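Local atomic coordinates of 6-phosphogluconate dehydrogenase (Decarboxylating) (Geobacter metallireducens, PDB entry 4E21), a protein that probably catalyses the NADP-dependent oxidative decarboxylation of 6-phosphogluconate in the pentose phosphate pathway. Residues B[81-86]-B[104-109]; B[71-76]-B[98-103]; B[108-113]-B[163-168]; B[133-138]-B[157-162]. One frame throughout, in Å; residues are numbered along the deposited sequence.

Contact 1 of 4, residues B[81-86]-B[104-109]; sequences KPRVVW and LLAAND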
loop_
_atom_site.group_PDB
_atom_site.type_symbol
_atom_site.label_atom_id
_atom_site.label_comp_id
_atom_site.label_asym_id
_atom_site.label_seq_id
_atom_site.Cartn_x
_atom_site.Cartn_y
_atom_site.Cartn_z
ATOM N N LYS B 81 -46.810 18.809 -17.732
ATOM C CA LYS B 81 -45.975 19.731 -16.958
ATOM C C LYS B 81 -46.555 19.991 -15.574
ATOM O O LYS B 81 -47.769 19.978 -15.426
ATOM C CB LYS B 81 -45.825 21.043 -17.714
ATOM C CG LYS B 81 -45.164 20.883 -19.079
ATOM C CD LYS B 81 -45.078 22.215 -19.822
ATOM C CE LYS B 81 -46.443 22.602 -20.423
ATOM N NZ LYS B 81 -46.383 23.832 -21.231
ATOM N N PRO B 82 -45.694 20.185 -14.545
ATOM C CA PRO B 82 -44.225 20.093 -14.562
ATOM C C PRO B 82 -43.796 18.647 -14.747
ATOM O O PRO B 82 -44.378 17.747 -14.152
ATOM C CB PRO B 82 -43.804 20.552 -13.157
ATOM C CG PRO B 82 -45.043 20.931 -12.428
ATOM C CD PRO B 82 -46.209 20.345 -13.177
ATOM N N ARG B 83 -42.788 18.422 -15.572
ATOM C CA ARG B 83 -42.372 17.068 -15.880
ATOM C C ARG B 83 -41.381 16.544 -14.865
ATOM O O ARG B 83 -40.687 17.325 -14.220
ATOM C CB ARG B 83 -41.728 17.024 -17.249
ATOM C CG ARG B 83 -42.641 17.440 -18.337
ATOM C CD ARG B 83 -41.906 17.371 -19.639
ATOM N NE ARG B 83 -42.762 17.681 -20.768
ATOM C CZ ARG B 83 -42.855 18.884 -21.330
ATOM N NH1 ARG B 83 -42.156 19.902 -20.857
ATOM N NH2 ARG B 83 -43.647 19.056 -22.374
ATOM N N VAL B 84 -41.343 15.218 -14.726
ATOM C CA VAL B 84 -40.263 14.525 -14.025
ATOM C C VAL B 84 -39.550 13.566 -14.984
ATOM O O VAL B 84 -40.121 12.546 -15.390
ATOM C CB VAL B 84 -40.774 13.750 -12.822
ATOM C CG1 VAL B 84 -39.666 12.785 -12.295
ATOM C CG2 VAL B 84 -41.188 14.717 -11.751
ATOM N N VAL B 85 -38.312 13.896 -15.352
ATOM C CA VAL B 85 -37.566 13.090 -16.321
ATOM C C VAL B 85 -36.329 12.413 -15.713
ATOM O O VAL B 85 -35.419 13.091 -15.250
ATOM C CB VAL B 85 -37.119 13.926 -17.542
ATOM C CG1 VAL B 85 -36.408 13.030 -18.587
ATOM C CG2 VAL B 85 -38.306 14.677 -18.146
ATOM N N TRP B 86 -36.295 11.084 -15.739
ATOM C CA TRP B 86 -35.174 10.314 -15.198
ATOM C C TRP B 86 -34.259 9.807 -16.317
ATOM O O TRP B 86 -34.738 9.214 -17.291
ATOM C CB TRP B 86 -35.712 9.142 -14.387
ATOM C CG TRP B 86 -34.726 8.513 -13.448
ATOM C CD1 TRP B 86 -33.608 7.796 -13.787
ATOM C CD2 TRP B 86 -34.785 8.507 -12.014
ATOM N NE1 TRP B 86 -32.973 7.351 -12.654
ATOM C CE2 TRP B 86 -33.668 7.778 -11.554
ATOM C CE3 TRP B 86 -35.664 9.063 -11.074
ATOM C CZ2 TRP B 86 -33.408 7.590 -10.199
ATOM C CZ3 TRP B 86 -35.414 8.868 -9.735
ATOM C CH2 TRP B 86 -34.292 8.138 -9.306
ATOM N N LEU B 104 -37.338 21.337 -25.601
ATOM C CA LEU B 104 -38.731 20.916 -25.464
ATOM C C LEU B 104 -39.223 20.972 -24.024
ATOM O O LEU B 104 -40.406 20.781 -23.773
ATOM C CB LEU B 104 -38.965 19.498 -25.998
ATOM C CG LEU B 104 -38.924 19.157 -27.499
ATOM C CD1 LEU B 104 -38.881 20.407 -28.351
ATOM C CD2 LEU B 104 -37.724 18.228 -27.814
ATOM N N LEU B 105 -38.324 21.211 -23.075
ATOM C CA LEU B 105 -38.715 21.198 -21.662
ATOM C C LEU B 105 -39.153 22.598 -21.232
ATOM O O LEU B 105 -39.054 23.557 -22.004
ATOM C CB LEU B 105 -37.585 20.679 -20.756
ATOM C CG LEU B 105 -37.125 19.222 -20.930
ATOM C CD1 LEU B 105 -35.987 18.868 -19.968
ATOM C CD2 LEU B 105 -38.279 18.258 -20.748
ATOM N N ALA B 106 -39.623 22.715 -19.997
ATOM C CA ALA B 106 -40.186 23.974 -19.544
ATOM C C ALA B 106 -39.779 24.256 -18.115
ATOM O O ALA B 106 -39.495 23.330 -17.343
ATOM C CB ALA B 106 -41.708 23.930 -19.667
ATOM N N ALA B 107 -39.757 25.532 -17.761
ATOM C CA ALA B 107 -39.507 25.941 -16.388
ATOM C C ALA B 107 -40.359 25.144 -15.372
ATOM O O ALA B 107 -41.525 24.834 -15.611
ATOM C CB ALA B 107 -39.699 27.452 -16.228
ATOM N N ASN B 108 -39.740 24.792 -14.251
ATOM C CA ASN B 108 -40.372 23.969 -13.215
ATOM C C ASN B 108 -40.361 22.468 -13.512
ATOM O O ASN B 108 -40.741 21.667 -12.666
ATOM C CB ASN B 108 -41.781 24.488 -12.861
ATOM C CG ASN B 108 -41.740 25.863 -12.154
ATOM O OD1 ASN B 108 -40.692 26.298 -11.644
ATOM N ND2 ASN B 108 -42.874 26.544 -12.130
ATOM N N ASP B 109 -39.919 22.081 -14.701
ATOM C CA ASP B 109 -39.575 20.679 -14.924
ATOM C C ASP B 109 -38.370 20.270 -14.062
ATOM O O ASP B 109 -37.541 21.105 -13.678
ATOM C CB ASP B 109 -39.248 20.403 -16.394
ATOM C CG ASP B 109 -40.483 20.371 -17.283
ATOM O OD1 ASP B 109 -41.621 20.448 -16.755
ATOM O OD2 ASP B 109 -40.300 20.252 -18.519
HETATM O O HOH W 1 -42.757 22.037 -22.922
#
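Arg83 and Asp109 form a buried salt bridge in the Rossmann-type nucleotide-binding domain, tying the lead-in to strand 84-87 to the turn that precedes the neighbouring parallel strand 110-113. The carboxylate of Asp109 serves both the backbone and the side chain of Arg83. Its OD1 takes the amide, Arg83 N to Asp109 OD1 being 2.6 Å with an almost straight N-H...O angle of 175°, although the donor comes from above the carboxylate plane. Its OD2 offers the syn lone pair to the guanidinium edge, with Arg83 NH1 3.0 Å from Asp109 OD2, and the two flat groups stand 81° apart. The arginine chain, extended from CG to NE, passes obliquely across the carboxylate, its CG and CD near OD1 and OD2, while its CD rests 3.9 Å from Leu105 CD2. A second donor, Ala106 N, reaches Asp109 OD2 at 3.0 Å from above the plane, within a type II turn from Ala106 to Asp109. Water 1 links Arg83 NH1 to Leu104 O, and Arg83 NH2 is bonded to Cys76 O of helix 72-78. Were Asp109 replaced by an alanine, Arg83 would probably lose its countercharge, and the amides of Arg83 and Ala106 their acceptor. Three N-H groups converging on one carboxylate, one of them cationic, would be expected to stabilise its negative charge and to fix its rotation.

Contact 2 of 4, residues B[71-76]-B[98-103]; sequences SIEEFC and LQRMTP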
loop_
_atom_site.group_PDB
_atom_site.type_symbol
_atom_site.label_atom_id
_atom_site.label_comp_id
_atom_site.label_asym_id
_atom_site.label_seq_id
_atom_site.Cartn_x
_atom_site.Cartn_y
_atom_site.Cartn_z
ATOM N N SER B 71 -39.719 9.274 -30.276
ATOM C CA SER B 71 -38.812 10.389 -30.466
ATOM C C SER B 71 -38.761 11.185 -29.189
ATOM O O SER B 71 -39.675 11.121 -28.375
ATOM C CB SER B 71 -39.304 11.291 -31.604
ATOM O OG SER B 71 -40.521 11.939 -31.257
ATOM N N ILE B 72 -37.699 11.949 -29.013
ATOM C CA ILE B 72 -37.661 12.852 -27.884
ATOM C C ILE B 72 -38.919 13.739 -27.871
ATOM O O ILE B 72 -39.476 14.025 -26.801
ATOM C CB ILE B 72 -36.374 13.699 -27.871
ATOM C CG1 ILE B 72 -36.279 14.447 -26.544
ATOM C CG2 ILE B 72 -36.288 14.611 -29.096
ATOM C CD1 ILE B 72 -36.177 13.475 -25.348
ATOM N N GLU B 73 -39.381 14.132 -29.062
ATOM C CA GLU B 73 -40.533 15.031 -29.185
ATOM C C GLU B 73 -41.819 14.449 -28.610
ATOM O O GLU B 73 -42.461 15.066 -27.754
ATOM C CB GLU B 73 -40.743 15.466 -30.639
ATOM C CG GLU B 73 -39.728 16.498 -31.135
ATOM C CD GLU B 73 -38.386 15.874 -31.513
ATOM O OE1 GLU B 73 -38.255 14.631 -31.422
ATOM O OE2 GLU B 73 -37.463 16.632 -31.905
ATOM N N GLU B 74 -42.199 13.260 -29.076
ATOM C CA GLU B 74 -43.372 12.583 -28.528
ATOM C C GLU B 74 -43.212 12.321 -27.026
ATOM O O GLU B 74 -44.176 12.406 -26.252
ATOM C CB GLU B 74 -43.635 11.260 -29.245
ATOM C CG GLU B 74 -44.966 10.655 -28.825
ATOM C CD GLU B 74 -45.103 9.192 -29.177
ATOM O OE1 GLU B 74 -44.278 8.694 -29.973
ATOM O OE2 GLU B 74 -46.037 8.542 -28.644
ATOM N N PHE B 75 -41.993 11.984 -26.623
ATOM C CA PHE B 75 -41.699 11.768 -25.219
ATOM C C PHE B 75 -42.078 13.008 -24.403
ATOM O O PHE B 75 -42.891 12.933 -23.490
ATOM C CB PHE B 75 -40.217 11.428 -25.042
ATOM C CG PHE B 75 -39.805 11.219 -23.622
ATOM C CD1 PHE B 75 -40.094 10.021 -22.967
ATOM C CD2 PHE B 75 -39.109 12.204 -22.937
ATOM C CE1 PHE B 75 -39.701 9.801 -21.643
ATOM C CE2 PHE B 75 -38.703 12.000 -21.612
ATOM C CZ PHE B 75 -39.005 10.791 -20.959
ATOM N N CYS B 76 -41.499 14.155 -24.726
ATOM C CA CYS B 76 -41.811 15.369 -23.967
ATOM C C CYS B 76 -43.282 15.757 -24.087
ATOM O O CYS B 76 -43.910 16.220 -23.113
ATOM C CB CYS B 76 -40.921 16.516 -24.406
ATOM S SG CYS B 76 -39.223 16.204 -23.969
ATOM N N LEU B 98 -29.115 16.212 -23.004
ATOM C CA LEU B 98 -29.622 17.458 -22.451
ATOM C C LEU B 98 -29.737 18.538 -23.534
ATOM O O LEU B 98 -30.696 19.304 -23.553
ATOM C CB LEU B 98 -28.743 17.937 -21.294
ATOM C CG LEU B 98 -28.743 17.069 -20.030
ATOM C CD1 LEU B 98 -27.850 17.681 -18.958
ATOM C CD2 LEU B 98 -30.158 16.868 -19.512
ATOM N N GLN B 99 -28.752 18.596 -24.426
ATOM C CA GLN B 99 -28.783 19.521 -25.555
ATOM C C GLN B 99 -30.023 19.278 -26.411
ATOM O O GLN B 99 -30.722 20.215 -26.788
ATOM C CB GLN B 99 -27.517 19.376 -26.410
ATOM C CG GLN B 99 -26.303 20.141 -25.863
ATOM C CD GLN B 99 -24.956 19.520 -26.272
ATOM O OE1 GLN B 99 -24.891 18.674 -27.170
ATOM N NE2 GLN B 99 -23.878 19.945 -25.606
ATOM N N ARG B 100 -30.285 18.008 -26.687
ATOM C CA ARG B 100 -31.395 17.574 -27.521
ATOM C C ARG B 100 -32.791 17.789 -26.911
ATOM O O ARG B 100 -33.700 18.244 -27.606
ATOM C CB ARG B 100 -31.223 16.093 -27.908
ATOM C CG ARG B 100 -32.209 15.614 -28.965
ATOM C CD ARG B 100 -32.034 16.404 -30.297
ATOM N NE ARG B 100 -33.255 16.460 -31.105
ATOM C CZ ARG B 100 -33.747 15.439 -31.808
ATOM N NH1 ARG B 100 -33.135 14.255 -31.806
ATOM N NH2 ARG B 100 -34.866 15.601 -32.511
HETATM N N MSE B 101 -32.987 17.463 -25.637
HETATM C CA MSE B 101 -34.339 17.556 -25.098
HETATM C C MSE B 101 -34.714 18.855 -24.358
HETATM O O MSE B 101 -35.903 19.181 -24.248
HETATM C CB MSE B 101 -34.665 16.351 -24.233
HETATM C CG MSE B 101 -34.279 16.533 -22.825
HETATM SE SE MSE B 101 -35.032 15.176 -21.660
HETATM C CE MSE B 101 -33.583 15.358 -20.384
ATOM N N THR B 102 -33.723 19.586 -23.854
ATOM C CA THR B 102 -33.982 20.809 -23.097
ATOM C C THR B 102 -34.851 21.873 -23.822
ATOM O O THR B 102 -35.688 22.522 -23.180
ATOM C CB THR B 102 -32.666 21.414 -22.549
ATOM O OG1 THR B 102 -32.137 20.536 -21.550
ATOM C CG2 THR B 102 -32.889 22.792 -21.934
ATOM N N PRO B 103 -34.665 22.050 -25.148
ATOM C CA PRO B 103 -35.531 22.967 -25.916
ATOM C C PRO B 103 -37.010 22.591 -25.905
ATOM O O PRO B 103 -37.839 23.455 -26.178
ATOM C CB PRO B 103 -34.979 22.867 -27.341
ATOM C CG PRO B 103 -33.519 22.475 -27.152
ATOM C CD PRO B 103 -33.526 21.558 -25.950
#
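Ile72 packs against Met101, a selenomethionine, where helices 72-78 and 94-101 lie beside each other on one side of the Rossmann-type sheet. At the outer side of the packing, Arg100 and Glu73 form a salt bridge: Arg100 NH2 is 2.9 Å from Glu73 OE2, and the hydrogen-bond component is weak because the N-H...O angle is only 120°. This single NH2-OE2 contact joins the carboxylate and guanidinium, with the two planes 57° apart. Under it, Ile72 CG2 sits over the centre of one guanidinium face, 3.8 Å from Arg100 CZ, giving the cation an apolar floor. Each segment settles polar groups of its own. Ser71, the N-cap, accepts from Glu74 N through OG at 3.1 Å in a nearly linear bond, and Glu74 in turn forms a salt bridge with Arg70. At the end of the other segment, Leu98 O accepts twice, from Thr102 N and from Thr102 OG1 at 2.8 Å, the two donors arriving from opposite faces of the carbonyl plane. Replacing Ile72 by alanine is likely to open a gap beside Met101 and deprive the Arg100 guanidinium of the methyl beneath it. With its CG1 branch trans to the backbone nitrogen (chi1 -170°), Ile72 crosses Met101 at about a right angle and sets both CG1 and CD1 3.4 Å from Met101 CB.

Contact 3 of 4, residues B[108-113]-B[163-168]; sequences NDIVID and VERLDP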
loop_
_atom_site.group_PDB
_atom_site.type_symbol
_atom_site.label_atom_id
_atom_site.label_comp_id
_atom_site.label_asym_id
_atom_site.label_seq_id
_atom_site.Cartn_x
_atom_site.Cartn_y
_atom_site.Cartn_z
ATOM N N ASN B 108 -39.740 24.792 -14.251
ATOM C CA ASN B 108 -40.372 23.969 -13.215
ATOM C C ASN B 108 -40.361 22.468 -13.512
ATOM O O ASN B 108 -40.741 21.667 -12.666
ATOM C CB ASN B 108 -41.781 24.488 -12.861
ATOM C CG ASN B 108 -41.740 25.863 -12.154
ATOM O OD1 ASN B 108 -40.692 26.298 -11.644
ATOM N ND2 ASN B 108 -42.874 26.544 -12.130
ATOM N N ASP B 109 -39.919 22.081 -14.701
ATOM C CA ASP B 109 -39.575 20.679 -14.924
ATOM C C ASP B 109 -38.370 20.270 -14.062
ATOM O O ASP B 109 -37.541 21.105 -13.678
ATOM C CB ASP B 109 -39.248 20.403 -16.394
ATOM C CG ASP B 109 -40.483 20.371 -17.283
ATOM O OD1 ASP B 109 -41.621 20.448 -16.755
ATOM O OD2 ASP B 109 -40.300 20.252 -18.519
ATOM N N ILE B 110 -38.292 18.975 -13.776
ATOM C CA ILE B 110 -37.187 18.365 -13.050
ATOM C C ILE B 110 -36.564 17.258 -13.903
ATOM O O ILE B 110 -37.280 16.391 -14.439
ATOM C CB ILE B 110 -37.693 17.690 -11.751
ATOM C CG1 ILE B 110 -38.302 18.710 -10.803
ATOM C CG2 ILE B 110 -36.568 16.882 -11.050
ATOM C CD1 ILE B 110 -38.970 18.072 -9.598
ATOM N N VAL B 111 -35.237 17.285 -14.016
ATOM C CA VAL B 111 -34.478 16.248 -14.718
ATOM C C VAL B 111 -33.552 15.548 -13.720
ATOM O O VAL B 111 -32.827 16.183 -12.951
ATOM C CB VAL B 111 -33.660 16.842 -15.901
ATOM C CG1 VAL B 111 -32.833 15.757 -16.623
ATOM C CG2 VAL B 111 -34.577 17.518 -16.882
ATOM N N ILE B 112 -33.606 14.230 -13.706
ATOM C CA ILE B 112 -32.790 13.461 -12.793
ATOM C C ILE B 112 -31.749 12.669 -13.572
ATOM O O ILE B 112 -32.099 11.975 -14.526
ATOM C CB ILE B 112 -33.666 12.509 -11.989
ATOM C CG1 ILE B 112 -34.739 13.322 -11.252
ATOM C CG2 ILE B 112 -32.804 11.635 -11.033
ATOM C CD1 ILE B 112 -35.965 12.532 -10.936
ATOM N N ASP B 113 -30.479 12.799 -13.197
ATOM C CA ASP B 113 -29.431 11.923 -13.750
ATOM C C ASP B 113 -29.082 10.868 -12.700
ATOM O O ASP B 113 -28.517 11.171 -11.641
ATOM C CB ASP B 113 -28.191 12.718 -14.131
ATOM C CG ASP B 113 -27.070 11.837 -14.670
ATOM O OD1 ASP B 113 -27.309 10.645 -14.934
ATOM O OD2 ASP B 113 -25.945 12.349 -14.842
ATOM N N VAL B 163 -36.262 17.921 -4.560
ATOM C CA VAL B 163 -36.091 16.628 -3.923
ATOM C C VAL B 163 -37.314 16.254 -3.087
ATOM O O VAL B 163 -37.700 15.071 -3.021
ATOM C CB VAL B 163 -34.806 16.580 -3.071
ATOM C CG1 VAL B 163 -34.752 15.284 -2.238
ATOM C CG2 VAL B 163 -33.599 16.694 -3.989
ATOM N N GLU B 164 -37.915 17.256 -2.449
ATOM C CA GLU B 164 -39.179 17.050 -1.741
ATOM C C GLU B 164 -40.312 16.702 -2.703
ATOM O O GLU B 164 -41.077 15.769 -2.454
ATOM C CB GLU B 164 -39.523 18.249 -0.865
ATOM C CG GLU B 164 -38.736 18.240 0.435
ATOM C CD GLU B 164 -38.730 19.582 1.133
ATOM O OE1 GLU B 164 -39.273 20.562 0.568
ATOM O OE2 GLU B 164 -38.165 19.658 2.247
ATOM N N ARG B 165 -40.400 17.422 -3.815
ATOM C CA ARG B 165 -41.376 17.081 -4.838
ATOM C C ARG B 165 -41.184 15.634 -5.284
ATOM O O ARG B 165 -42.143 14.942 -5.622
ATOM C CB ARG B 165 -41.291 18.036 -6.046
ATOM C CG ARG B 165 -42.065 19.350 -5.873
ATOM C CD ARG B 165 -42.376 20.040 -7.224
ATOM N NE ARG B 165 -41.279 20.880 -7.711
ATOM C CZ ARG B 165 -41.030 21.121 -9.002
ATOM N NH1 ARG B 165 -41.790 20.576 -9.951
ATOM N NH2 ARG B 165 -40.002 21.891 -9.350
ATOM N N LEU B 166 -39.942 15.160 -5.273
ATOM C CA LEU B 166 -39.659 13.825 -5.784
ATOM C C LEU B 166 -39.867 12.713 -4.748
ATOM O O LEU B 166 -39.732 11.532 -5.072
ATOM C CB LEU B 166 -38.234 13.767 -6.348
ATOM C CG LEU B 166 -37.974 14.486 -7.678
ATOM C CD1 LEU B 166 -36.482 14.526 -7.960
ATOM C CD2 LEU B 166 -38.733 13.819 -8.817
ATOM N N ASP B 167 -40.196 13.084 -3.514
ATOM C CA ASP B 167 -40.273 12.103 -2.420
ATOM C C ASP B 167 -41.024 10.801 -2.723
ATOM O O ASP B 167 -40.553 9.731 -2.360
ATOM C CB ASP B 167 -40.806 12.732 -1.134
ATOM C CG ASP B 167 -40.304 12.014 0.104
ATOM O OD1 ASP B 167 -39.067 11.907 0.290
ATOM O OD2 ASP B 167 -41.148 11.559 0.900
ATOM N N PRO B 168 -42.199 10.880 -3.380
ATOM C CA PRO B 168 -42.948 9.641 -3.668
ATOM C C PRO B 168 -42.215 8.687 -4.613
ATOM O O PRO B 168 -42.366 7.462 -4.527
ATOM C CB PRO B 168 -44.238 10.151 -4.335
ATOM C CG PRO B 168 -44.392 11.536 -3.832
ATOM C CD PRO B 168 -42.980 12.079 -3.718
#
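Arg165 reaches from the end of helix 160-165 to the turn just before strand 110-113, and its course explains the polar half of this contact. From CB the chain leaves with CG opposite the carbonyl carbon (chi1 -84°), and CG and CD carry it toward the strand before a bend at chi3 (-85°) turns the guanidinium. NE passes 4.1 Å from Ile110 CD1, and CZ comes closer, 3.7 Å from Ile110 CD1, which lies over the centre of one guanidinium face. At the tip, NH1 donates to the backbone: Arg165 NH1 is 3.1 Å from Asn108 O, with an N-H...O angle of 160°, and the bond lies both in the guanidinium plane and in the carbonyl plane. NH2 adds a weak, longer bond of 3.4 Å from Arg165 NH2 to Asn108 O, and has a further partner in Gln161 OE1 one helical turn back. The cation is therefore held by its edge while an isoleucine methyl covers a face. Beside it the contact is purely apolar. Leu166 and Ile112 meet tip to tip, Leu166 CD1 lying 3.6 Å from Ile112 CD1, whereas Ile110 and Leu166 lie side by side but point opposite ways, with Ile110 CG2 nearest Leu166 CD1. Leu166, between helices 160-165 and 167-173, also touches Val84 and Val137 and so packs both helices onto the parallel strands 84-87, 110-113 and 135-142.

Contact 4 of 4, residues B[133-138]-B[157-162]; sequences GITYVD and GGEKQA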
loop_
_atom_site.group_PDB
_atom_site.type_symbol
_atom_site.label_atom_id
_atom_site.label_comp_id
_atom_site.label_asym_id
_atom_site.label_seq_id
_atom_site.Cartn_x
_atom_site.Cartn_y
_atom_site.Cartn_z
ATOM N N GLY B 133 -34.851 27.585 -15.794
ATOM C CA GLY B 133 -35.903 27.330 -14.835
ATOM C C GLY B 133 -36.126 25.852 -14.571
ATOM O O GLY B 133 -37.151 25.467 -14.013
ATOM N N ILE B 134 -35.163 25.025 -14.968
ATOM C CA ILE B 134 -35.269 23.576 -14.787
ATOM C C ILE B 134 -34.374 23.056 -13.656
ATOM O O ILE B 134 -33.187 23.363 -13.594
ATOM C CB ILE B 134 -34.942 22.838 -16.089
ATOM C CG1 ILE B 134 -36.016 23.153 -17.134
ATOM C CG2 ILE B 134 -34.855 21.328 -15.840
ATOM C CD1 ILE B 134 -35.620 22.822 -18.545
ATOM N N THR B 135 -34.947 22.253 -12.768
ATOM C CA THR B 135 -34.193 21.781 -11.622
ATOM C C THR B 135 -33.502 20.451 -11.916
ATOM O O THR B 135 -34.141 19.453 -12.276
ATOM C CB THR B 135 -35.033 21.750 -10.337
ATOM O OG1 THR B 135 -35.606 23.050 -10.123
ATOM C CG2 THR B 135 -34.160 21.416 -9.154
ATOM N N TYR B 136 -32.182 20.463 -11.801
ATOM C CA TYR B 136 -31.380 19.281 -12.127
ATOM C C TYR B 136 -30.958 18.495 -10.873
ATOM O O TYR B 136 -30.253 19.024 -10.007
ATOM C CB TYR B 136 -30.154 19.691 -12.946
ATOM C CG TYR B 136 -29.408 18.537 -13.597
ATOM C CD1 TYR B 136 -29.896 17.932 -14.759
ATOM C CD2 TYR B 136 -28.198 18.075 -13.076
ATOM C CE1 TYR B 136 -29.208 16.893 -15.369
ATOM C CE2 TYR B 136 -27.510 17.039 -13.684
ATOM C CZ TYR B 136 -28.024 16.457 -14.829
ATOM O OH TYR B 136 -27.357 15.425 -15.437
ATOM N N VAL B 137 -31.392 17.235 -10.799
ATOM C CA VAL B 137 -31.168 16.378 -9.632
ATOM C C VAL B 137 -30.253 15.181 -9.933
ATOM O O VAL B 137 -30.491 14.435 -10.889
ATOM C CB VAL B 137 -32.512 15.886 -9.067
ATOM C CG1 VAL B 137 -32.302 15.048 -7.820
ATOM C CG2 VAL B 137 -33.399 17.073 -8.748
ATOM N N ASP B 138 -29.194 15.013 -9.130
ATOM C CA ASP B 138 -28.290 13.870 -9.295
ATOM C C ASP B 138 -28.622 12.753 -8.314
ATOM O O ASP B 138 -28.805 12.981 -7.116
ATOM C CB ASP B 138 -26.798 14.263 -9.234
ATOM C CG ASP B 138 -26.427 15.043 -7.966
ATOM O OD1 ASP B 138 -26.766 16.242 -7.855
ATOM O OD2 ASP B 138 -25.765 14.465 -7.086
ATOM N N GLY B 157 -28.525 14.456 -4.711
ATOM C CA GLY B 157 -28.057 15.833 -4.618
ATOM C C GLY B 157 -28.923 16.795 -5.431
ATOM O O GLY B 157 -29.486 16.422 -6.466
ATOM N N GLY B 158 -29.018 18.043 -4.981
ATOM C CA GLY B 158 -29.760 19.061 -5.712
ATOM C C GLY B 158 -30.631 19.913 -4.812
ATOM O O GLY B 158 -30.544 19.799 -3.594
ATOM N N GLU B 159 -31.469 20.767 -5.398
ATOM C CA GLU B 159 -32.271 21.702 -4.606
ATOM C C GLU B 159 -33.304 21.019 -3.710
ATOM O O GLU B 159 -33.964 20.065 -4.115
ATOM C CB GLU B 159 -32.987 22.692 -5.522
ATOM C CG GLU B 159 -32.090 23.777 -6.102
ATOM C CD GLU B 159 -32.764 24.510 -7.244
ATOM O OE1 GLU B 159 -34.024 24.517 -7.281
ATOM O OE2 GLU B 159 -32.045 25.058 -8.114
ATOM N N LYS B 160 -33.465 21.526 -2.498
ATOM C CA LYS B 160 -34.417 20.927 -1.575
ATOM C C LYS B 160 -35.837 20.804 -2.155
ATOM O O LYS B 160 -36.433 19.725 -2.120
ATOM C CB LYS B 160 -34.444 21.682 -0.247
ATOM C CG LYS B 160 -35.042 20.828 0.862
ATOM C CD LYS B 160 -34.570 21.239 2.242
ATOM C CE LYS B 160 -35.308 22.481 2.727
ATOM N NZ LYS B 160 -35.517 22.474 4.214
ATOM N N GLN B 161 -36.369 21.898 -2.697
ATOM C CA GLN B 161 -37.726 21.884 -3.248
ATOM C C GLN B 161 -37.973 20.731 -4.226
ATOM O O GLN B 161 -39.015 20.085 -4.178
ATOM C CB GLN B 161 -38.043 23.213 -3.936
ATOM C CG GLN B 161 -38.997 23.081 -5.126
ATOM C CD GLN B 161 -38.326 23.267 -6.506
ATOM O OE1 GLN B 161 -39.016 23.326 -7.527
ATOM N NE2 GLN B 161 -36.992 23.374 -6.535
ATOM N N ALA B 162 -37.017 20.478 -5.112
ATOM C CA ALA B 162 -37.200 19.463 -6.141
ATOM C C ALA B 162 -37.144 18.084 -5.537
ATOM O O ALA B 162 -37.874 17.179 -5.947
ATOM C CB ALA B 162 -36.143 19.597 -7.225
HETATM O O HOH W 2 -30.659 20.973 -8.179
#
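With OG1 beside the backbone N (chi1 -54°), Thr135 has its CG2 methyl trans to that nitrogen, directed at Ala162 of helix 160-165, while Asp138 places CG between its own N and carbonyl carbon (chi1 54°), bringing the carboxylate alongside Gly157. The first torsion yields tight apolar packing, with Thr135 CG2 3.3 Å from Ala162 CB; Val137 CG2 joins from the same strand at 4.0 Å from Ala162 CB. The carboxyl end of Glu159 lies obliquely across the Thr135 side chain. Further along, Asp138 and Gly157 form an antiparallel hydrogen-bonded pair. Gly157 N is 2.8 Å from Asp138 O, in the carbonyl plane with an angle of 170°, whereas the return bond from Asp138 N to Gly157 O, 3.0 Å, is less straight. Absence of a side chain at Gly157 matters here, since a CB would collide with Asp138 OD2. The carboxylate finds its donors beyond the pair: OD1 accepts from Gly204 N and OD2 from His207 N. Past Val137 and Gly158, toward Tyr136 and Glu159, the backbones separate, and water 2 bridges them, donating to Tyr136 O at 2.7 Å and accepting from Glu159 N. Gly158, at a positive phi where a CB would press on the carbonyl O of Gly157, starts the turn into the helix. This is a strand-to-helix connection at the antiparallel strand 153-157, the point where the otherwise parallel order of the Rossmann-type sheet is broken.

All four contacts belong to the nucleotide-binding domain: contacts 1, 3 and 4 reach one mixed sheet, and the helices of contact 2 pack on it. Between centres, contacts 1 and 3 are about 9 Å apart, 3 and 4 about 6 Å, 1 and 2 about 10 Å, and contact 2 lies 18 to 19 Å from 3 and 4. Contacts 1 and 3 share Asn108 and Asp109, where their segments overlap; 3 and 4 share helix 160-165. Along the chain contacts 1 and 2 cross, both close before contact 4 opens, contact 2 also before contact 3, and contact 4 is nested within contact 3. Met101 packs on Val111 and Leu166 on Ile112, opposite faces of strand 110-113, as in a Rossmann fold.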